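Local structure of endo-beta-mannanase (Opitutaceae bacterium TAV5, 7BOB) at residues 113-116 with 117-120; 359-362 with 363-366; 399-402 with 403-406; 567-570 with 571-575. The protein probably cleaves beta-1,4-linked mannose units from the ends of mannan-derived chains, as a homotrimeric exo-beta-1,4-mannosidase of glycoside hydrolase family 5. All coordinates share one frame; numbering follows the deposited sequence.

Contact 1: residues 113-116 with 117-120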
ATOM      1  N   TRP A 113     -10.566  28.970 -10.922  1.00 56.64           N
ATOM      2  CA  TRP A 113     -11.870  28.670 -10.346  1.00 55.75           C
ATOM      3  C   TRP A 113     -12.148  27.178 -10.206  1.00 57.48           C
ATOM      4  O   TRP A 113     -13.242  26.805  -9.760  1.00 57.96           O
ATOM      5  CB  TRP A 113     -12.971  29.314 -11.183  1.00 52.17           C
ATOM      6  CG  TRP A 113     -12.769  29.204 -12.661  1.00 55.41           C
ATOM      7  CD1 TRP A 113     -12.168  30.126 -13.486  1.00 51.23           C
ATOM      8  CD2 TRP A 113     -13.190  28.125 -13.508  1.00 55.28           C
ATOM      9  NE1 TRP A 113     -12.209  29.693 -14.783  1.00 51.60           N
ATOM     10  CE2 TRP A 113     -12.826  28.465 -14.828  1.00 53.61           C
ATOM     11  CE3 TRP A 113     -13.855  26.919 -13.282  1.00 52.03           C
ATOM     12  CZ2 TRP A 113     -13.082  27.625 -15.914  1.00 52.74           C
ATOM     13  CZ3 TRP A 113     -14.120  26.094 -14.367  1.00 57.35           C
ATOM     14  CH2 TRP A 113     -13.729  26.450 -15.664  1.00 52.46           C
ATOM     15  N   LYS A 114     -11.212  26.315 -10.578  1.00 57.05           N
ATOM     16  CA  LYS A 114     -11.321  24.897 -10.274  1.00 54.61           C
ATOM     17  C   LYS A 114     -10.468  24.626  -9.039  1.00 61.32           C
ATOM     18  O   LYS A 114      -9.257  24.885  -9.047  1.00 60.29           O
ATOM     19  CB  LYS A 114     -10.875  24.028 -11.451  1.00 56.90           C
ATOM     20  CG  LYS A 114     -10.655  22.545 -11.105  1.00 53.34           C
ATOM     21  CD  LYS A 114      -9.768  21.850 -12.155  1.00 53.60           C
ATOM     22  CE  LYS A 114      -9.410  20.401 -11.769  1.00 52.84           C
ATOM     23  NZ  LYS A 114      -8.839  20.342 -10.404  1.00 54.64           N
ATOM     24  N   SER A 115     -11.108  24.152  -7.972  1.00 55.13           N
ATOM     25  CA  SER A 115     -10.384  23.769  -6.776  1.00 57.31           C
ATOM     26  C   SER A 115      -9.878  22.338  -6.909  1.00 58.66           C
ATOM     27  O   SER A 115     -10.356  21.552  -7.740  1.00 58.61           O
ATOM     28  CB  SER A 115     -11.276  23.882  -5.545  1.00 56.62           C
ATOM     29  OG  SER A 115     -12.138  22.760  -5.487  1.00 60.25           O
ATOM     30  N   ASP A 116      -8.899  21.995  -6.069  1.00 57.84           N
ATOM     31  CA  ASP A 116      -8.397  20.627  -6.091  1.00 59.39           C
ATOM     32  C   ASP A 116      -9.453  19.632  -5.642  1.00 58.27           C
ATOM     33  O   ASP A 116      -9.338  18.449  -5.965  1.00 59.25           O
ATOM     34  CB  ASP A 116      -7.143  20.505  -5.229  1.00 57.48           C
ATOM     35  CG  ASP A 116      -6.110  21.564  -5.561  1.00 68.79           C
ATOM     36  OD1 ASP A 116      -5.960  21.911  -6.766  1.00 67.28           O
ATOM     37  OD2 ASP A 116      -5.468  22.070  -4.612  1.00 70.91           O
ATOM     38  N   THR A 117     -10.497  20.084  -4.938  1.00 57.32           N
ATOM     39  CA  THR A 117     -11.598  19.187  -4.599  1.00 56.55           C
ATOM     40  C   THR A 117     -12.479  18.853  -5.797  1.00 56.40           C
ATOM     41  O   THR A 117     -13.305  17.943  -5.702  1.00 54.79           O
ATOM     42  CB  THR A 117     -12.478  19.787  -3.489  1.00 59.01           C
ATOM     43  OG1 THR A 117     -13.345  20.783  -4.047  1.00 55.48           O
ATOM     44  CG2 THR A 117     -11.630  20.415  -2.383  1.00 59.68           C
ATOM     45  N   GLN A 118     -12.338  19.562  -6.917  1.00 53.60           N
ATOM     46  CA  GLN A 118     -13.203  19.369  -8.071  1.00 48.23           C
ATOM     47  C   GLN A 118     -12.476  18.508  -9.088  1.00 52.86           C
ATOM     48  O   GLN A 118     -11.554  18.975  -9.769  1.00 48.24           O
ATOM     49  CB  GLN A 118     -13.597  20.698  -8.689  1.00 52.23           C
ATOM     50  CG  GLN A 118     -14.572  21.529  -7.868  1.00 51.83           C
ATOM     51  CD  GLN A 118     -14.735  22.853  -8.529  1.00 51.41           C
ATOM     52  OE1 GLN A 118     -13.993  23.787  -8.232  1.00 50.13           O
ATOM     53  NE2 GLN A 118     -15.627  22.916  -9.518  1.00 44.01           N
ATOM     54  N   ASN A 119     -12.911  17.260  -9.186  1.00 52.56           N
ATOM     55  CA  ASN A 119     -12.345  16.284 -10.091  1.00 49.44           C
ATOM     56  C   ASN A 119     -12.726  16.621 -11.525  1.00 52.53           C
ATOM     57  O   ASN A 119     -13.915  16.735 -11.837  1.00 52.55           O
ATOM     58  CB  ASN A 119     -12.856  14.897  -9.716  1.00 47.77           C
ATOM     59  CG  ASN A 119     -12.308  13.807 -10.633  1.00 51.47           C
ATOM     60  OD1 ASN A 119     -12.781  13.632 -11.754  1.00 51.49           O
ATOM     61  ND2 ASN A 119     -11.306  13.072 -10.150  1.00 50.34           N
ATOM     62  N   LEU A 120     -11.715  16.744 -12.397  1.00 50.32           N
ATOM     63  CA  LEU A 120     -11.950  17.182 -13.772  1.00 52.53           C
ATOM     64  C   LEU A 120     -13.046  16.366 -14.451  1.00 51.16           C
ATOM     65  O   LEU A 120     -13.838  16.905 -15.231  1.00 52.31           O
ATOM     66  CB  LEU A 120     -10.652  17.102 -14.594  1.00 49.20           C
ATOM     67  CG  LEU A 120     -10.796  17.487 -16.082  1.00 51.35           C
ATOM     68  CD1 LEU A 120     -10.785  18.997 -16.257  1.00 50.86           C
ATOM     69  CD2 LEU A 120      -9.747  16.826 -17.003  1.00 47.37           C
TER
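Ser115 and Gln118 close a type I beta turn over Asp116 and Thr117: Gln118 N donates to Ser115 O at 2.9 Å, and the end-to-end directions of 113-116 and 117-120 differ by 105°. The donor comes from above the carbonyl plane of Ser115 rather than within it. The Gln118 side chain then reaches back to the same residue, and its OE1 accepts Ser115 N at 2.9 Å in a nearly straight bond (174°). Ser115 is thus gripped twice, through its carbonyl and its N-H. Gln118 sets CG beside its own backbone N (chi1 -71°), and its amide is anchored at the other end by NE2 bonding to Asp123 OD2. A glycine in place of Gln118 would probably leave Ser115 N and Asp123 without these partners. Next to it, Ser115 OG and Thr117 OG1 share a hydrogen bond of 2.7 Å. Lys114 crosses the mouth of the turn with a chain bent at its last torsion, so that NZ donates to Gln118 O at 3.1 Å and weakly to Ser115 O at 3.3 Å. Packing of Lys114 and Gln118 on Met126 places this side-chain-braced beta turn against helix 124-141, within the long loop that follows the third strand of the family 5 (beta/alpha)8 barrel.

Contact 2: residues 359-362 with 363-366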
ATOM      1  N   ARG A 359      10.879  13.270 -44.217  1.00 51.12           N
ATOM      2  CA  ARG A 359      10.862  13.532 -45.652  1.00 55.52           C
ATOM      3  C   ARG A 359      10.634  12.242 -46.429  1.00 57.34           C
ATOM      4  O   ARG A 359       9.813  12.209 -47.348  1.00 55.23           O
ATOM      5  CB  ARG A 359      12.153  14.241 -46.072  1.00 55.14           C
ATOM      6  CG  ARG A 359      12.291  15.655 -45.410  1.00 66.66           C
ATOM      7  CD  ARG A 359      12.663  16.774 -46.424  1.00 70.46           C
ATOM      8  NE  ARG A 359      13.138  18.011 -45.785  1.00 72.55           N
ATOM      9  CZ  ARG A 359      14.399  18.212 -45.399  1.00 67.78           C
ATOM     10  NH1 ARG A 359      15.302  17.251 -45.580  1.00 66.34           N
ATOM     11  NH2 ARG A 359      14.761  19.366 -44.841  1.00 62.70           N
ATOM     12  N   ALA A 360      11.269  11.145 -46.001  1.00 57.15           N
ATOM     13  CA  ALA A 360      10.985   9.840 -46.598  1.00 57.00           C
ATOM     14  C   ALA A 360       9.505   9.487 -46.488  1.00 59.02           C
ATOM     15  O   ALA A 360       8.877   9.070 -47.470  1.00 59.20           O
ATOM     16  CB  ALA A 360      11.838   8.767 -45.931  1.00 52.75           C
ATOM     17  N   GLU A 361       8.926   9.678 -45.299  1.00 58.20           N
ATOM     18  CA  GLU A 361       7.546   9.266 -45.058  1.00 59.93           C
ATOM     19  C   GLU A 361       6.563  10.040 -45.922  1.00 59.47           C
ATOM     20  O   GLU A 361       5.567   9.483 -46.392  1.00 65.65           O
ATOM     21  CB  GLU A 361       7.199   9.440 -43.578  1.00 57.66           C
ATOM     22  CG  GLU A 361       7.528   8.212 -42.752  1.00 59.71           C
ATOM     23  CD  GLU A 361       6.954   6.934 -43.345  1.00 63.92           C
ATOM     24  OE1 GLU A 361       5.750   6.646 -43.115  1.00 67.27           O
ATOM     25  OE2 GLU A 361       7.708   6.220 -44.039  1.00 61.10           O
ATOM     26  N   THR A 362       6.797  11.322 -46.131  1.00 53.95           N
ATOM     27  CA  THR A 362       5.815  12.064 -46.900  1.00 60.36           C
ATOM     28  C   THR A 362       5.974  11.840 -48.411  1.00 65.36           C
ATOM     29  O   THR A 362       4.983  11.940 -49.148  1.00 62.88           O
ATOM     30  CB  THR A 362       5.872  13.545 -46.497  1.00 62.67           C
ATOM     31  OG1 THR A 362       7.228  14.003 -46.516  1.00 63.59           O
ATOM     32  CG2 THR A 362       5.298  13.717 -45.053  1.00 53.76           C
ATOM     33  N   GLN A 363       7.172  11.467 -48.879  1.00 63.31           N
ATOM     34  CA  GLN A 363       7.298  10.997 -50.257  1.00 70.74           C
ATOM     35  C   GLN A 363       6.733   9.588 -50.431  1.00 69.69           C
ATOM     36  O   GLN A 363       6.256   9.251 -51.519  1.00 73.11           O
ATOM     37  CB  GLN A 363       8.759  11.058 -50.714  1.00 67.82           C
ATOM     38  CG  GLN A 363       9.469  12.306 -50.221  1.00 75.96           C
ATOM     39  CD  GLN A 363      10.278  13.040 -51.285  1.00 86.52           C
ATOM     40  OE1 GLN A 363       9.927  13.032 -52.471  1.00 82.31           O
ATOM     41  NE2 GLN A 363      11.365  13.699 -50.854  1.00 83.20           N
ATOM     42  N   ARG A 364       6.750   8.770 -49.377  1.00 68.86           N
ATOM     43  CA  ARG A 364       6.062   7.482 -49.428  1.00 72.08           C
ATOM     44  C   ARG A 364       4.568   7.667 -49.688  1.00 72.47           C
ATOM     45  O   ARG A 364       3.993   6.987 -50.543  1.00 75.94           O
ATOM     46  CB  ARG A 364       6.294   6.697 -48.124  1.00 73.32           C
ATOM     47  CG  ARG A 364       5.985   5.178 -48.188  1.00 73.50           C
ATOM     48  CD  ARG A 364       6.281   4.410 -46.855  1.00 74.01           C
ATOM     49  NE  ARG A 364       5.458   4.912 -45.745  1.00 78.95           N
ATOM     50  CZ  ARG A 364       4.594   4.186 -45.033  1.00 78.39           C
ATOM     51  NH1 ARG A 364       4.438   2.886 -45.294  1.00 80.86           N
ATOM     52  NH2 ARG A 364       3.885   4.762 -44.053  1.00 70.17           N
ATOM     53  N   ALA A 365       3.920   8.598 -48.961  1.00 69.78           N
ATOM     54  CA  ALA A 365       2.469   8.846 -49.080  1.00 73.49           C
ATOM     55  C   ALA A 365       2.030   9.379 -50.487  1.00 72.85           C
ATOM     56  O   ALA A 365       0.861   9.756 -50.631  1.00 75.28           O
ATOM     57  CB  ALA A 365       2.002   9.818 -47.989  1.00 67.04           C
ATOM     58  N   LEU A 366       2.876   9.424 -51.513  1.00 77.37           N
ATOM     59  CA  LEU A 366       2.429   9.770 -52.864  1.00 76.16           C
ATOM     60  C   LEU A 366       2.276   8.511 -53.720  1.00 73.02           C
ATOM     61  O   LEU A 366       2.460   7.387 -53.230  1.00 75.47           O
ATOM     62  CB  LEU A 366       3.407  10.751 -53.517  1.00 74.76           C
ATOM     63  CG  LEU A 366       3.771  11.992 -52.690  1.00 74.35           C
ATOM     64  CD1 LEU A 366       5.148  12.534 -53.065  1.00 72.15           C
ATOM     65  CD2 LEU A 366       2.715  13.076 -52.854  1.00 72.12           C
TER
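Gln363 begins the last turn of helix 352-364, in which main-chain i to i+4 bonds run beside an i to i+3 salt bridge. Its N donates to Arg359 O at 3.1 Å, although the position of that oxygen is less certain because the model crowds it. Arg364 follows with the firmer bond, N to Ala360 O at 2.9 Å, the donor lying in the carbonyl plane. The side chain of Arg364 leaves with CG anti to the backbone N (chi1 -163°) and bends at chi3, which lays the guanidinium beside the carboxylate of Glu361; the two chains run side by side and point the same way. Their planes are 32° apart, so the groups are not coplanar. OE1 of Glu361 accepts both of the weak hydrogen bonds within the salt bridge, from Arg364 NH2 at 2.8 Å and Arg364 NE at 3.2 Å, while OE2 also lies close to NE. OE2 of Glu361 meanwhile makes a second salt bridge, to Arg307 NE on helix 292-309, so this buried acid links two helices of the barrel domain. An alanine at Glu361 would probably leave both Arg307 and Arg364 without this anionic mate and let the Arg364 guanidinium turn more freely. Ala365, the first residue to leave helical angles, still donates N to Glu361 O at 3.2 Å, while its CB packs on Ile18. Leu366 ends the segment with CG 3.7 Å from Thr362 O.

Contact 3: residues 399-402 with 403-406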
ATOM      1  N   HIS A 399     -16.561  -6.472 -13.354  1.00 57.40           N
ATOM      2  CA  HIS A 399     -17.101  -7.623 -12.646  1.00 54.57           C
ATOM      3  C   HIS A 399     -17.004  -8.911 -13.449  1.00 58.42           C
ATOM      4  O   HIS A 399     -17.384  -9.972 -12.936  1.00 58.56           O
ATOM      5  CB  HIS A 399     -18.549  -7.338 -12.254  1.00 52.36           C
ATOM      6  CG  HIS A 399     -18.701  -6.097 -11.427  1.00 61.04           C
ATOM      7  ND1 HIS A 399     -19.528  -5.053 -11.790  1.00 64.56           N
ATOM      8  CD2 HIS A 399     -18.111  -5.722 -10.265  1.00 58.72           C
ATOM      9  CE1 HIS A 399     -19.446  -4.094 -10.884  1.00 64.70           C
ATOM     10  NE2 HIS A 399     -18.594  -4.475  -9.948  1.00 62.71           N
ATOM     11  N   ARG A 400     -16.494  -8.853 -14.677  1.00 54.41           N
ATOM     12  CA  ARG A 400     -16.346 -10.039 -15.509  1.00 59.04           C
ATOM     13  C   ARG A 400     -14.889 -10.373 -15.784  1.00 54.40           C
ATOM     14  O   ARG A 400     -14.605 -11.311 -16.539  1.00 51.80           O
ATOM     15  CB  ARG A 400     -17.144  -9.873 -16.816  1.00 55.26           C
ATOM     16  CG  ARG A 400     -18.645 -10.106 -16.555  1.00 65.02           C
ATOM     17  CD  ARG A 400     -19.596  -9.897 -17.749  1.00 73.35           C
ATOM     18  NE  ARG A 400     -20.809 -10.730 -17.614  1.00 76.50           N
ATOM     19  CZ  ARG A 400     -21.037 -11.873 -18.272  1.00 74.65           C
ATOM     20  NH1 ARG A 400     -20.147 -12.337 -19.150  1.00 74.60           N
ATOM     21  NH2 ARG A 400     -22.166 -12.557 -18.064  1.00 70.24           N
ATOM     22  N   ASN A 401     -13.957  -9.648 -15.163  1.00 49.24           N
ATOM     23  CA  ASN A 401     -12.531  -9.860 -15.392  1.00 51.81           C
ATOM     24  C   ASN A 401     -12.017 -10.985 -14.489  1.00 50.83           C
ATOM     25  O   ASN A 401     -12.211 -10.915 -13.273  1.00 50.80           O
ATOM     26  CB  ASN A 401     -11.780  -8.566 -15.123  1.00 48.96           C
ATOM     27  CG  ASN A 401     -10.308  -8.628 -15.517  1.00 53.64           C
ATOM     28  OD1 ASN A 401      -9.675  -9.701 -15.565  1.00 50.94           O
ATOM     29  ND2 ASN A 401      -9.742  -7.450 -15.771  1.00 47.79           N
ATOM     30  N   PRO A 402     -11.386 -12.037 -15.022  1.00 53.47           N
ATOM     31  CA  PRO A 402     -10.861 -13.098 -14.142  1.00 51.16           C
ATOM     32  C   PRO A 402      -9.647 -12.692 -13.310  1.00 52.32           C
ATOM     33  O   PRO A 402      -9.140 -13.526 -12.559  1.00 51.86           O
ATOM     34  CB  PRO A 402     -10.509 -14.227 -15.121  1.00 52.45           C
ATOM     35  CG  PRO A 402     -10.346 -13.560 -16.457  1.00 54.27           C
ATOM     36  CD  PRO A 402     -11.349 -12.426 -16.443  1.00 53.64           C
ATOM     37  N   GLY A 403      -9.156 -11.456 -13.401  1.00 53.40           N
ATOM     38  CA  GLY A 403      -8.046 -11.031 -12.560  1.00 48.85           C
ATOM     39  C   GLY A 403      -6.910 -10.320 -13.283  1.00 51.78           C
ATOM     40  O   GLY A 403      -5.887 -10.012 -12.661  1.00 53.14           O
ATOM     41  N   ASN A 404      -7.070 -10.025 -14.574  1.00 48.63           N
ATOM     42  CA  ASN A 404      -6.020  -9.325 -15.308  1.00 49.32           C
ATOM     43  C   ASN A 404      -5.925  -7.858 -14.882  1.00 48.42           C
ATOM     44  O   ASN A 404      -6.933  -7.191 -14.643  1.00 51.05           O
ATOM     45  CB  ASN A 404      -6.264  -9.433 -16.813  1.00 46.55           C
ATOM     46  CG  ASN A 404      -6.134 -10.866 -17.316  1.00 53.42           C
ATOM     47  OD1 ASN A 404      -5.119 -11.535 -17.083  1.00 51.97           O
ATOM     48  ND2 ASN A 404      -7.170 -11.351 -17.988  1.00 50.49           N
ATOM     49  N   GLU A 405      -4.689  -7.363 -14.774  1.00 46.79           N
ATOM     50  CA  GLU A 405      -4.403  -5.976 -14.427  1.00 48.58           C
ATOM     51  C   GLU A 405      -3.370  -5.439 -15.410  1.00 49.06           C
ATOM     52  O   GLU A 405      -2.348  -6.107 -15.660  1.00 48.32           O
ATOM     53  CB  GLU A 405      -3.886  -5.840 -12.998  1.00 48.02           C
ATOM     54  CG  GLU A 405      -4.821  -6.441 -12.020  1.00 51.36           C
ATOM     55  CD  GLU A 405      -4.467  -6.108 -10.595  1.00 54.42           C
ATOM     56  OE1 GLU A 405      -3.502  -5.340 -10.372  1.00 54.24           O
ATOM     57  OE2 GLU A 405      -5.168  -6.629  -9.701  1.00 55.49           O
ATOM     58  N   PRO A 406      -3.589  -4.240 -15.967  1.00 47.71           N
ATOM     59  CA  PRO A 406      -2.691  -3.742 -17.033  1.00 46.97           C
ATOM     60  C   PRO A 406      -1.212  -3.797 -16.699  1.00 43.40           C
ATOM     61  O   PRO A 406      -0.431  -4.198 -17.552  1.00 45.57           O
ATOM     62  CB  PRO A 406      -3.169  -2.289 -17.243  1.00 43.56           C
ATOM     63  CG  PRO A 406      -4.638  -2.327 -16.905  1.00 44.48           C
ATOM     64  CD  PRO A 406      -4.817  -3.436 -15.837  1.00 44.45           C
TER
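An Asx turn, Asn401-Pro402-Gly403, is extended by one residue to Asn404 in the loop that leads into helix 406-422. OD1 of Asn401 accepts two backbone donors, Gly403 N at 2.8 Å and Asn404 N at 2.8 Å, both coming from the same face of the amide plane. The first stands above that plane, 45° out of it, and the second is tilted less. With CG anti to the backbone N (chi1 -172°), the amide of Asn401 folds over the following backbone, and ND2 makes a weak bond to Asn404 O at 3.0 Å besides bonding to Tyr394 O. This amide is therefore held from both ends, which fixes its rotation. Gly403 sits at phi 132°, where a CB would strike the preceding carbonyl O, so the turn requires glycine there. His399 O, further back in the same loop, bonds to His327 NE2 of a neighbouring subunit. The buried Asn404 amide is used too, its ND2 bonding to Phe451 O and His392 O. These bonds fasten the turn to the segments that follow strands 385-389 and 444-448, just before Glu405, which occupies the N-cap position of helix 406-422.

Contact 4: residues 567-570 with 571-575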
ATOM      1  N   PRO A 567      18.108  -8.863 -12.527  1.00 57.45           N
ATOM      2  CA  PRO A 567      19.495  -8.421 -12.303  1.00 58.95           C
ATOM      3  C   PRO A 567      20.538  -9.256 -13.026  1.00 63.14           C
ATOM      4  O   PRO A 567      21.651  -8.759 -13.244  1.00 64.70           O
ATOM      5  CB  PRO A 567      19.654  -8.521 -10.780  1.00 61.80           C
ATOM      6  CG  PRO A 567      18.273  -8.323 -10.271  1.00 61.02           C
ATOM      7  CD  PRO A 567      17.428  -9.108 -11.243  1.00 58.73           C
ATOM      8  N   ASP A 568      20.229 -10.498 -13.404  1.00 60.38           N
ATOM      9  CA  ASP A 568      21.135 -11.324 -14.192  1.00 60.69           C
ATOM     10  C   ASP A 568      20.786 -11.299 -15.682  1.00 60.74           C
ATOM     11  O   ASP A 568      21.154 -12.214 -16.429  1.00 60.49           O
ATOM     12  CB  ASP A 568      21.146 -12.755 -13.647  1.00 61.21           C
ATOM     13  CG  ASP A 568      21.790 -12.849 -12.257  1.00 70.14           C
ATOM     14  OD1 ASP A 568      22.971 -12.455 -12.122  1.00 71.92           O
ATOM     15  OD2 ASP A 568      21.116 -13.295 -11.293  1.00 66.98           O
ATOM     16  N   ARG A 569      20.106 -10.242 -16.125  1.00 60.73           N
ATOM     17  CA  ARG A 569      19.627 -10.141 -17.502  1.00 59.42           C
ATOM     18  C   ARG A 569      20.731 -10.384 -18.538  1.00 59.56           C
ATOM     19  O   ARG A 569      20.519 -11.087 -19.542  1.00 56.68           O
ATOM     20  CB  ARG A 569      19.013  -8.753 -17.691  1.00 55.60           C
ATOM     21  CG  ARG A 569      18.337  -8.554 -18.999  1.00 54.83           C
ATOM     22  CD  ARG A 569      18.088  -7.077 -19.320  1.00 52.10           C
ATOM     23  NE  ARG A 569      17.938  -6.972 -20.765  1.00 54.65           N
ATOM     24  CZ  ARG A 569      17.898  -5.850 -21.475  1.00 53.01           C
ATOM     25  NH1 ARG A 569      17.976  -4.658 -20.892  1.00 49.57           N
ATOM     26  NH2 ARG A 569      17.772  -5.944 -22.796  1.00 51.63           N
ATOM     27  N   GLN A 570      21.903  -9.771 -18.330  1.00 61.10           N
ATOM     28  CA  GLN A 570      22.995  -9.846 -19.296  1.00 61.44           C
ATOM     29  C   GLN A 570      23.285 -11.282 -19.705  1.00 62.16           C
ATOM     30  O   GLN A 570      23.299 -11.616 -20.895  1.00 59.73           O
ATOM     31  CB  GLN A 570      24.250  -9.208 -18.703  1.00 67.68           C
ATOM     32  CG  GLN A 570      24.414  -7.739 -19.022  1.00 78.69           C
ATOM     33  CD  GLN A 570      25.841  -7.396 -19.389  1.00 87.29           C
ATOM     34  OE1 GLN A 570      26.621  -6.939 -18.549  1.00 91.29           O
ATOM     35  NE2 GLN A 570      26.202  -7.636 -20.646  1.00 83.51           N
ATOM     36  N   THR A 571      23.510 -12.152 -18.720  1.00 62.64           N
ATOM     37  CA  THR A 571      23.930 -13.514 -19.007  1.00 63.89           C
ATOM     38  C   THR A 571      22.768 -14.467 -19.278  1.00 64.72           C
ATOM     39  O   THR A 571      22.987 -15.512 -19.898  1.00 64.58           O
ATOM     40  CB  THR A 571      24.782 -14.037 -17.849  1.00 63.38           C
ATOM     41  OG1 THR A 571      24.034 -13.922 -16.641  1.00 67.46           O
ATOM     42  CG2 THR A 571      26.041 -13.197 -17.697  1.00 62.67           C
ATOM     43  N   GLN A 572      21.533 -14.126 -18.874  1.00 59.35           N
ATOM     44  CA  GLN A 572      20.407 -15.048 -19.023  1.00 58.58           C
ATOM     45  C   GLN A 572      19.541 -14.796 -20.255  1.00 54.82           C
ATOM     46  O   GLN A 572      18.807 -15.702 -20.678  1.00 53.19           O
ATOM     47  CB  GLN A 572      19.518 -14.994 -17.779  1.00 58.44           C
ATOM     48  CG  GLN A 572      20.205 -15.496 -16.507  1.00 61.84           C
ATOM     49  CD  GLN A 572      20.284 -17.001 -16.454  1.00 67.33           C
ATOM     50  OE1 GLN A 572      21.321 -17.594 -16.758  1.00 65.99           O
ATOM     51  NE2 GLN A 572      19.179 -17.635 -16.070  1.00 67.27           N
ATOM     52  N   GLU A 573      19.628 -13.609 -20.855  1.00 56.28           N
ATOM     53  CA  GLU A 573      18.654 -13.210 -21.867  1.00 56.91           C
ATOM     54  C   GLU A 573      18.649 -14.146 -23.082  1.00 54.50           C
ATOM     55  O   GLU A 573      17.582 -14.458 -23.632  1.00 52.25           O
ATOM     56  CB  GLU A 573      18.928 -11.767 -22.294  1.00 56.24           C
ATOM     57  CG  GLU A 573      17.701 -11.090 -22.807  1.00 57.22           C
ATOM     58  CD  GLU A 573      17.970  -9.720 -23.402  1.00 59.81           C
ATOM     59  OE1 GLU A 573      18.719  -8.904 -22.805  1.00 58.10           O
ATOM     60  OE2 GLU A 573      17.411  -9.470 -24.487  1.00 62.33           O
ATOM     61  N   ALA A 574      19.828 -14.590 -23.533  1.00 55.35           N
ATOM     62  CA  ALA A 574      19.873 -15.467 -24.706  1.00 55.18           C
ATOM     63  C   ALA A 574      19.056 -16.732 -24.476  1.00 50.58           C
ATOM     64  O   ALA A 574      18.288 -17.158 -25.347  1.00 48.29           O
ATOM     65  CB  ALA A 574      21.318 -15.828 -25.052  1.00 52.79           C
ATOM     66  N   SER A 575      19.177 -17.325 -23.293  1.00 52.22           N
ATOM     67  CA  SER A 575      18.408 -18.530 -23.013  1.00 53.99           C
ATOM     68  C   SER A 575      16.925 -18.209 -22.829  1.00 53.68           C
ATOM     69  O   SER A 575      16.061 -18.974 -23.282  1.00 51.05           O
ATOM     70  CB  SER A 575      18.991 -19.256 -21.800  1.00 48.83           C
ATOM     71  OG  SER A 575      18.887 -18.485 -20.626  1.00 60.37           O
TER
HETATM   72  O   HOH W   1      21.976 -13.458 -22.495  1.00 59.44           O
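The guanidinium of Arg569 receives the carboxylate of Glu573 at its NE/NH2 edge, with Glu573 CD in its plane. The two side chains run side by side and point the same way, their flat groups 33° apart, and OE1 carries the whole contact: Arg569 NE donates to it at 2.9 Å as part of the salt bridge, and Arg569 NH2 adds a weaker bond at 3.1 Å. NE meets OE1 from above the carboxylate plane, 53° out of it. Both chains are extended, and Glu573 starts with CG anti to its backbone N (chi1 -154°), which carries its carboxylate along the helix surface to the arginine one turn earlier. Neither group depends on this pair alone, since Arg569 NH1 bridges to Asp257 OD2 and Glu573 OE2 bonds to His418 NE2.

The backbone beneath is the first turn of helix 569-583. Asp568 occupies the N-cap position but caps through no side-chain bond; its carbonyl O accepts Gln572 N at 3.1 Å, with weak bonds from Thr571 N and OG1. Glu573 N donates to Arg569 O at 3.0 Å. The next bond is interrupted by a kink, where a water donates to Gln570 O at 2.8 Å and accepts from Ala574 N at 2.6 Å. One residue on, Ser575 OG donates to Gln572 O at 2.8 Å.

Arg569 and Glu573 pack on His418 and Leu419 of helix 406-422, Ser575 O meets Tyr510 OH from strand 508-512, and Asp257 joins from just ahead of helix 258-272 in the barrel domain.

The four contacts follow one another along the chain, none enclosing another, and they divide between two domains. Contacts 1 and 2 belong to the parallel (beta/alpha)8 barrel, one in the loop before helix 124-141 and the other at the end of helix 352-364, with centres 45 Å apart. Contacts 3 and 4 belong to the domain built on the mixed sheet; their centres are 31 Å apart, and both involve helix 406-422, the first at its start and the second along its side. Contacts 2 and 3 lie on opposite sides of the chain's centre. Contact 4 reaches back to the barrel through Asp257, while contact 3 meets a second subunit, so together they touch the domain and trimer interfaces.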